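Local coordinates for protein heroin esterase (Rhodococcus sp., PDB 1LZL) that probably hydrolyses the acetyl esters of heroin, as an esterase of the alpha/beta hydrolase fold, at residues 201-206 and 259-264; 255-260 and 283-288. One frame throughout, in Å; residues are numbered along the deposited sequence.

Interaction 1: residues 201-206 and 259-264; sequences TNFVDT and LDPLRD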
ATOM      1  N   THR A 201     -16.381 -13.252  -1.392  1.00 13.24           N
ATOM      2  CA  THR A 201     -16.993 -14.590  -1.292  1.00 13.61           C
ATOM      3  C   THR A 201     -16.740 -15.428  -2.551  1.00 15.28           C
ATOM      4  O   THR A 201     -16.739 -16.664  -2.383  1.00 16.74           O
ATOM      5  CB  THR A 201     -18.517 -14.543  -1.068  1.00 15.86           C
ATOM      6  OG1 THR A 201     -19.178 -13.916  -2.182  1.00 15.75           O
ATOM      7  CG2 THR A 201     -18.885 -13.761   0.203  1.00 15.87           C
ATOM      8  N   ASN A 202     -16.580 -14.817  -3.723  1.00 13.39           N
ATOM      9  CA  ASN A 202     -16.533 -15.579  -4.966  1.00 11.59           C
ATOM     10  C   ASN A 202     -15.139 -15.866  -5.483  1.00 14.19           C
ATOM     11  O   ASN A 202     -14.960 -16.824  -6.288  1.00 14.40           O
ATOM     12  CB  ASN A 202     -17.307 -14.824  -6.065  1.00 12.29           C
ATOM     13  CG  ASN A 202     -18.794 -14.753  -5.825  1.00 14.53           C
ATOM     14  OD1 ASN A 202     -19.412 -14.963  -4.773  1.00 16.48           O
ATOM     15  ND2 ASN A 202     -19.486 -14.348  -6.891  1.00 22.07           N
ATOM     16  N   PHE A 203     -14.127 -15.084  -5.059  1.00 11.11           N
ATOM     17  CA  PHE A 203     -12.781 -15.275  -5.572  1.00 11.74           C
ATOM     18  C   PHE A 203     -11.979 -16.140  -4.597  1.00 11.53           C
ATOM     19  O   PHE A 203     -11.247 -15.625  -3.742  1.00 13.19           O
ATOM     20  CB  PHE A 203     -12.102 -13.914  -5.830  1.00 10.84           C
ATOM     21  CG  PHE A 203     -12.690 -13.179  -7.038  1.00 11.92           C
ATOM     22  CD1 PHE A 203     -13.451 -13.793  -8.024  1.00 14.20           C
ATOM     23  CD2 PHE A 203     -12.440 -11.818  -7.186  1.00 11.94           C
ATOM     24  CE1 PHE A 203     -13.950 -13.093  -9.121  1.00 14.13           C
ATOM     25  CE2 PHE A 203     -12.921 -11.109  -8.285  1.00 11.51           C
ATOM     26  CZ  PHE A 203     -13.675 -11.734  -9.263  1.00 12.15           C
ATOM     27  N   VAL A 204     -12.152 -17.457  -4.696  1.00 13.19           N
ATOM     28  CA  VAL A 204     -11.595 -18.464  -3.803  1.00 12.63           C
ATOM     29  C   VAL A 204     -10.285 -19.034  -4.315  1.00 11.29           C
ATOM     30  O   VAL A 204      -9.500 -19.572  -3.465  1.00 12.91           O
ATOM     31  CB  VAL A 204     -12.613 -19.600  -3.592  1.00 13.24           C
ATOM     32  CG1 VAL A 204     -13.907 -19.101  -2.957  1.00 15.71           C
ATOM     33  CG2 VAL A 204     -12.922 -20.321  -4.919  1.00 16.62           C
ATOM     34  N   ASP A 205      -9.932 -18.899  -5.591  1.00 12.54           N
ATOM     35  CA  ASP A 205      -8.644 -19.361  -6.111  1.00 13.40           C
ATOM     36  C   ASP A 205      -8.150 -18.544  -7.277  1.00 13.30           C
ATOM     37  O   ASP A 205      -7.547 -19.058  -8.207  1.00 15.53           O
ATOM     38  CB  ASP A 205      -8.717 -20.855  -6.458  1.00 14.50           C
ATOM     39  CG  ASP A 205      -7.345 -21.492  -6.625  1.00 19.92           C
ATOM     40  OD1 ASP A 205      -6.379 -21.140  -5.875  1.00 18.02           O
ATOM     41  OD2 ASP A 205      -7.227 -22.360  -7.543  1.00 21.92           O
ATOM     42  N   THR A 206      -8.387 -17.224  -7.196  1.00 12.05           N
ATOM     43  CA  THR A 206      -7.853 -16.271  -8.169  1.00 12.26           C
ATOM     44  C   THR A 206      -6.366 -16.097  -8.035  1.00 10.09           C
ATOM     45  O   THR A 206      -5.744 -16.539  -7.032  1.00 13.65           O
ATOM     46  CB  THR A 206      -8.572 -14.918  -7.945  1.00 11.15           C
ATOM     47  OG1 THR A 206      -8.815 -14.705  -6.527  1.00 12.74           O
ATOM     48  CG2 THR A 206      -9.906 -14.934  -8.667  1.00 13.43           C
ATOM     49  N   LEU A 259     -10.093  -9.274 -11.088  1.00  9.74           N
ATOM     50  CA  LEU A 259     -10.100 -10.618 -10.540  1.00 11.61           C
ATOM     51  C   LEU A 259      -9.432 -10.659  -9.177  1.00 14.25           C
ATOM     52  O   LEU A 259      -8.988 -11.707  -8.701  1.00 13.42           O
ATOM     53  CB  LEU A 259      -9.408 -11.604 -11.507  1.00 11.91           C
ATOM     54  CG  LEU A 259     -10.092 -11.753 -12.865  1.00 15.26           C
ATOM     55  CD1 LEU A 259      -9.368 -12.793 -13.691  1.00 23.34           C
ATOM     56  CD2 LEU A 259     -11.551 -12.166 -12.732  1.00 19.31           C
ATOM     57  N   ASP A 260      -9.387  -9.536  -8.466  1.00 12.24           N
ATOM     58  CA  ASP A 260      -8.878  -9.432  -7.108  1.00 10.99           C
ATOM     59  C   ASP A 260      -9.966  -9.568  -6.079  1.00  9.96           C
ATOM     60  O   ASP A 260     -11.008  -8.837  -6.097  1.00 10.81           O
ATOM     61  CB  ASP A 260      -8.213  -8.057  -6.991  1.00 12.53           C
ATOM     62  CG  ASP A 260      -7.476  -7.793  -5.703  1.00 11.77           C
ATOM     63  OD1 ASP A 260      -7.554  -8.616  -4.760  1.00 12.25           O
ATOM     64  OD2 ASP A 260      -6.779  -6.767  -5.673  1.00 13.02           O
ATOM     65  N   PRO A 261      -9.886 -10.430  -5.069  1.00 10.33           N
ATOM     66  CA  PRO A 261     -10.903 -10.486  -4.024  1.00  9.56           C
ATOM     67  C   PRO A 261     -11.062  -9.129  -3.307  1.00  8.95           C
ATOM     68  O   PRO A 261     -12.119  -8.851  -2.755  1.00  9.35           O
ATOM     69  CB  PRO A 261     -10.328 -11.463  -2.978  1.00 11.75           C
ATOM     70  CG  PRO A 261      -9.047 -11.922  -3.509  1.00 16.35           C
ATOM     71  CD  PRO A 261      -8.778 -11.399  -4.877  1.00 11.09           C
ATOM     72  N   LEU A 262     -10.051  -8.285  -3.275  1.00  8.13           N
ATOM     73  CA  LEU A 262     -10.112  -6.965  -2.630  1.00  8.37           C
ATOM     74  C   LEU A 262     -10.872  -5.955  -3.469  1.00  7.87           C
ATOM     75  O   LEU A 262     -11.066  -4.798  -3.017  1.00  8.88           O
ATOM     76  CB  LEU A 262      -8.679  -6.467  -2.430  1.00  9.32           C
ATOM     77  CG  LEU A 262      -7.780  -7.347  -1.538  1.00 10.44           C
ATOM     78  CD1 LEU A 262      -6.370  -6.795  -1.492  1.00 10.87           C
ATOM     79  CD2 LEU A 262      -8.382  -7.446  -0.149  1.00 12.09           C
ATOM     80  N   ARG A 263     -11.277  -6.302  -4.686  1.00  7.70           N
ATOM     81  CA  ARG A 263     -11.849  -5.287  -5.588  1.00  7.31           C
ATOM     82  C   ARG A 263     -13.030  -4.567  -4.984  1.00  6.88           C
ATOM     83  O   ARG A 263     -13.121  -3.327  -4.988  1.00  7.78           O
ATOM     84  CB  ARG A 263     -12.264  -6.035  -6.882  1.00  7.71           C
ATOM     85  CG  ARG A 263     -12.902  -5.123  -7.935  1.00  8.42           C
ATOM     86  CD  ARG A 263     -13.628  -6.059  -8.945  1.00  8.79           C
ATOM     87  NE  ARG A 263     -14.841  -6.583  -8.355  1.00  9.16           N
ATOM     88  CZ  ARG A 263     -15.441  -7.722  -8.766  1.00  8.39           C
ATOM     89  NH1 ARG A 263     -14.908  -8.440  -9.751  1.00 10.41           N
ATOM     90  NH2 ARG A 263     -16.559  -8.091  -8.149  1.00  9.60           N
ATOM     91  N   ASP A 264     -14.015  -5.321  -4.464  1.00  8.00           N
ATOM     92  CA  ASP A 264     -15.242  -4.648  -4.060  1.00  8.28           C
ATOM     93  C   ASP A 264     -14.978  -3.772  -2.848  1.00  8.24           C
ATOM     94  O   ASP A 264     -15.572  -2.669  -2.810  1.00  9.14           O
ATOM     95  CB  ASP A 264     -16.344  -5.661  -3.713  1.00  9.30           C
ATOM     96  CG  ASP A 264     -16.862  -6.433  -4.909  1.00  9.57           C
ATOM     97  OD1 ASP A 264     -16.443  -6.191  -6.059  1.00  9.91           O
ATOM     98  OD2 ASP A 264     -17.701  -7.329  -4.669  1.00 10.34           O
TER

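Interaction 2: residues 255-260 and 283-288; sequences STMELD and HSFPGT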
ATOM      1  N   SER A 255      -7.081   2.397  -6.817  1.00  7.89           N
ATOM      2  CA  SER A 255      -7.213   1.471  -7.934  1.00  7.51           C
ATOM      3  C   SER A 255      -7.558   0.078  -7.433  1.00  7.72           C
ATOM      4  O   SER A 255      -7.148  -0.383  -6.360  1.00  8.24           O
ATOM      5  CB  SER A 255      -5.930   1.427  -8.787  1.00 10.00           C
ATOM      6  OG  SER A 255      -4.842   0.989  -7.946  1.00 10.86           O
ATOM      7  N   THR A 256      -8.343  -0.645  -8.237  1.00  8.01           N
ATOM      8  CA  THR A 256      -8.701  -2.043  -7.994  1.00  7.05           C
ATOM      9  C   THR A 256      -8.519  -2.817  -9.291  1.00  7.37           C
ATOM     10  O   THR A 256      -8.405  -2.294 -10.415  1.00  8.89           O
ATOM     11  CB  THR A 256     -10.162  -2.150  -7.495  1.00  8.27           C
ATOM     12  OG1 THR A 256     -11.039  -1.584  -8.488  1.00  8.95           O
ATOM     13  CG2 THR A 256     -10.368  -1.396  -6.185  1.00  7.21           C
ATOM     14  N   MET A 257      -8.460  -4.150  -9.155  1.00  8.07           N
ATOM     15  CA  MET A 257      -8.269  -5.079 -10.256  1.00  8.22           C
ATOM     16  C   MET A 257      -9.482  -5.991 -10.367  1.00  8.89           C
ATOM     17  O   MET A 257     -10.120  -6.295  -9.377  1.00  9.96           O
ATOM     18  CB  MET A 257      -6.995  -5.888 -10.061  1.00 10.59           C
ATOM     19  CG  MET A 257      -5.762  -5.030  -9.850  1.00 11.72           C
ATOM     20  SD  MET A 257      -5.256  -4.099 -11.301  1.00 13.98           S
ATOM     21  CE  MET A 257      -4.899  -2.494 -10.639  1.00 18.94           C
ATOM     22  N   GLU A 258      -9.759  -6.423 -11.609  1.00  9.04           N
ATOM     23  CA  GLU A 258     -11.005  -7.156 -11.832  1.00  8.83           C
ATOM     24  C   GLU A 258     -11.139  -8.458 -11.041  1.00  9.35           C
ATOM     25  O   GLU A 258     -12.179  -8.732 -10.456  1.00  9.49           O
ATOM     26  CB  GLU A 258     -11.094  -7.446 -13.337  1.00  9.47           C
ATOM     27  CG  GLU A 258     -12.407  -8.161 -13.652  1.00  9.90           C
ATOM     28  CD  GLU A 258     -12.690  -8.414 -15.114  1.00 11.09           C
ATOM     29  OE1 GLU A 258     -12.318  -7.558 -15.941  1.00 12.61           O
ATOM     30  OE2 GLU A 258     -13.331  -9.476 -15.408  1.00 12.76           O
ATOM     31  N   LEU A 259     -10.093  -9.274 -11.088  1.00  9.74           N
ATOM     32  CA  LEU A 259     -10.100 -10.618 -10.540  1.00 11.61           C
ATOM     33  C   LEU A 259      -9.432 -10.659  -9.177  1.00 14.25           C
ATOM     34  O   LEU A 259      -8.988 -11.707  -8.701  1.00 13.42           O
ATOM     35  CB  LEU A 259      -9.408 -11.604 -11.507  1.00 11.91           C
ATOM     36  CG  LEU A 259     -10.092 -11.753 -12.865  1.00 15.26           C
ATOM     37  CD1 LEU A 259      -9.368 -12.793 -13.691  1.00 23.34           C
ATOM     38  CD2 LEU A 259     -11.551 -12.166 -12.732  1.00 19.31           C
ATOM     39  N   ASP A 260      -9.387  -9.536  -8.466  1.00 12.24           N
ATOM     40  CA  ASP A 260      -8.878  -9.432  -7.108  1.00 10.99           C
ATOM     41  C   ASP A 260      -9.966  -9.568  -6.079  1.00  9.96           C
ATOM     42  O   ASP A 260     -11.008  -8.837  -6.097  1.00 10.81           O
ATOM     43  CB  ASP A 260      -8.213  -8.057  -6.991  1.00 12.53           C
ATOM     44  CG  ASP A 260      -7.476  -7.793  -5.703  1.00 11.77           C
ATOM     45  OD1 ASP A 260      -7.554  -8.616  -4.760  1.00 12.25           O
ATOM     46  OD2 ASP A 260      -6.779  -6.767  -5.673  1.00 13.02           O
ATOM     47  N   HIS A 283     -10.302   3.862 -10.058  1.00  7.28           N
ATOM     48  CA  HIS A 283     -10.127   3.159 -11.321  1.00  8.01           C
ATOM     49  C   HIS A 283     -10.045   1.663 -11.075  1.00  7.57           C
ATOM     50  O   HIS A 283      -9.079   1.203 -10.440  1.00  8.41           O
ATOM     51  CB  HIS A 283      -8.864   3.689 -11.989  1.00  8.49           C
ATOM     52  CG  HIS A 283      -8.842   3.412 -13.465  1.00  8.53           C
ATOM     53  ND1 HIS A 283      -7.916   4.029 -14.286  1.00 11.10           N
ATOM     54  CD2 HIS A 283      -9.598   2.627 -14.248  1.00  9.69           C
ATOM     55  CE1 HIS A 283      -8.120   3.609 -15.524  1.00 11.94           C
ATOM     56  NE2 HIS A 283      -9.144   2.756 -15.553  1.00 10.51           N
ATOM     57  N   SER A 284     -11.074   0.943 -11.545  1.00  7.33           N
ATOM     58  CA  SER A 284     -11.015  -0.534 -11.562  1.00  8.09           C
ATOM     59  C   SER A 284     -10.611  -0.936 -12.961  1.00  8.03           C
ATOM     60  O   SER A 284     -11.289  -0.631 -13.963  1.00  8.75           O
ATOM     61  CB  SER A 284     -12.356  -1.107 -11.172  1.00  7.60           C
ATOM     62  OG  SER A 284     -12.299  -2.483 -10.745  1.00  8.58           O
ATOM     63  N   PHE A 285      -9.476  -1.631 -13.074  1.00  8.79           N
ATOM     64  CA  PHE A 285      -8.881  -1.920 -14.379  1.00  8.89           C
ATOM     65  C   PHE A 285      -9.435  -3.244 -14.889  1.00  9.83           C
ATOM     66  O   PHE A 285      -9.666  -4.176 -14.069  1.00  9.68           O
ATOM     67  CB  PHE A 285      -7.349  -2.017 -14.232  1.00 10.37           C
ATOM     68  CG  PHE A 285      -6.668  -0.666 -14.130  1.00  9.97           C
ATOM     69  CD1 PHE A 285      -6.552  -0.058 -12.882  1.00 10.30           C
ATOM     70  CD2 PHE A 285      -6.190   0.003 -15.259  1.00 12.24           C
ATOM     71  CE1 PHE A 285      -5.981   1.200 -12.732  1.00  9.25           C
ATOM     72  CE2 PHE A 285      -5.608   1.272 -15.131  1.00 11.57           C
ATOM     73  CZ  PHE A 285      -5.518   1.847 -13.876  1.00 10.27           C
ATOM     74  N   PRO A 286      -9.718  -3.363 -16.181  1.00  9.74           N
ATOM     75  CA  PRO A 286     -10.333  -4.580 -16.718  1.00 10.03           C
ATOM     76  C   PRO A 286      -9.302  -5.679 -16.975  1.00 10.13           C
ATOM     77  O   PRO A 286      -8.163  -5.400 -17.375  1.00 10.67           O
ATOM     78  CB  PRO A 286     -10.907  -4.042 -18.045  1.00 10.73           C
ATOM     79  CG  PRO A 286      -9.889  -3.047 -18.505  1.00 11.43           C
ATOM     80  CD  PRO A 286      -9.464  -2.331 -17.219  1.00 10.59           C
ATOM     81  N   GLY A 287      -9.742  -6.910 -16.758  1.00 11.01           N
ATOM     82  CA  GLY A 287      -8.918  -8.042 -17.244  1.00 12.39           C
ATOM     83  C   GLY A 287      -7.684  -8.292 -16.416  1.00 12.60           C
ATOM     84  O   GLY A 287      -6.743  -8.991 -16.793  1.00 14.80           O
ATOM     85  N   THR A 288      -7.609  -7.732 -15.225  1.00 12.68           N
ATOM     86  CA  THR A 288      -6.443  -7.748 -14.349  1.00 12.39           C
ATOM     87  C   THR A 288      -6.663  -8.631 -13.126  1.00 11.46           C
ATOM     88  O   THR A 288      -7.774  -9.119 -12.897  1.00 11.71           O
ATOM     89  CB  THR A 288      -6.147  -6.316 -13.878  1.00 13.73           C
ATOM     90  OG1 THR A 288      -7.365  -5.796 -13.342  1.00 14.58           O
ATOM     91  CG2 THR A 288      -5.706  -5.456 -15.041  1.00 13.63           C
TER

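Interaction 1: residues 201-206 and 259-264
The loop after strand 252-257, which carries the probable acid of a Ser-His-Asp triad, packs Leu259 and Pro261 against Phe203, just past the end of helix 198-202, and Arg263 joins them from the start of helix 263-275. The Phe203 ring presents an edge to the peptide joining Asp260 and Pro261: Asp260 O lies near the ring plane, 3.5 Å from Phe203 CD2. Its far end meets Leu259, with CZ 4.1 Å from Leu259 CD2. Holding CG beside the backbone N (chi1 -71°) goes with this placing of CD2 at the peptide and of CE2 and CZ at Leu259. Arg263 NH1 comes within 3.6 Å of Phe203 CZ, the guanidinium and ring planes standing 77° apart. The guanidinium is held by NE and NH2, both 2.8 Å from Asp264 OD1, while NH1 bonds to Glu258 O. A leucine in place of Arg263 would probably leave the Asp264 carboxylate without its charge partner and Glu258 O without the NH1 donor. Beside the ring, Thr206 sets CB 3.3 Å from Leu259 O, and its OG1 bonds to Trp209 O. The CB of Asp260 is directed away from residues 201-206; OD1 accepts from Leu262 N at 2.9 Å, a capping bond, and OD2 bonds His290 ND1, consistent with the acid loop of an alpha/beta-hydrolase triad.

Interaction 2: residues 255-260 and 283-288
Thr256 sits between His283 and Phe285 where strands 255-257 and 283-285 run parallel, 24° apart in direction, at the edge of the central sheet. It is bonded through both its backbone groups: its N donates to His283 O at 3.0 Å, and its O accepts from Phe285 N at 2.9 Å with an N-H...O angle of 166°.

The dense part is on the face carrying Met257 and Phe285 and at the loop ends. Met257, bent at chi2 (-69°) and chi3, runs alongside Phe285 and brings CE to 3.7 Å from ring atom CD1, an apolar contact; its SD lies 5.5 Å from the Phe285 ring centroid, an oblique Met-aromatic contact. The His283 ring, itself partly exposed, has Phe285 CZ over one face, offset toward the rim, and bonds Glu307 through ND1. Thr288 crosses the thioether at about a right angle, CB 3.5 Å from Met257 SD, while its OG1 donates to Phe285 O from above the carbonyl plane. Thr288 O accepts Leu259 N, tying the two loops together, and Phe285 and Thr288 both touch Val300 of helix 299-315.

The looser side is at Pro286, which is exposed and contributes little buried surface. Next to it the partly exposed Glu258 reaches across, its chain extended beyond CG: OE1 accepts Gly287 N at 2.8 Å, from above the carboxylate plane, and OE2 bonds Thr6 OG1. On the face toward helix 263-275, partly exposed Ser284 meets Thr256 through their hydroxyls, OG to OG1 2.7 Å. With helix 263-275 linking the two strands, this is the beta-alpha-beta unit that closes the sheet in the alpha/beta hydrolase fold.

Interactions 1 and 2 have centres about 11 Å apart and share Leu259 and Asp260, so the chain leaving the strand pair of interaction 2 becomes the loop on which Phe203 rests in interaction 1. Glu258 O is the joint between them: Arg263 NH1 lies 2.8 Å from it, and Phe203 CE2 packs 3.3 Å away from the same Glu258 O. Arg263 CB also approaches Met257 O at 3.3 Å, seating the start of helix 263-275 against the strand end. The loop 286-288 leads on to His290, which bonds Asp260; together with Ser160 these fit a catalytic triad, probably the active site, with its acid and histidine following neighbouring strands.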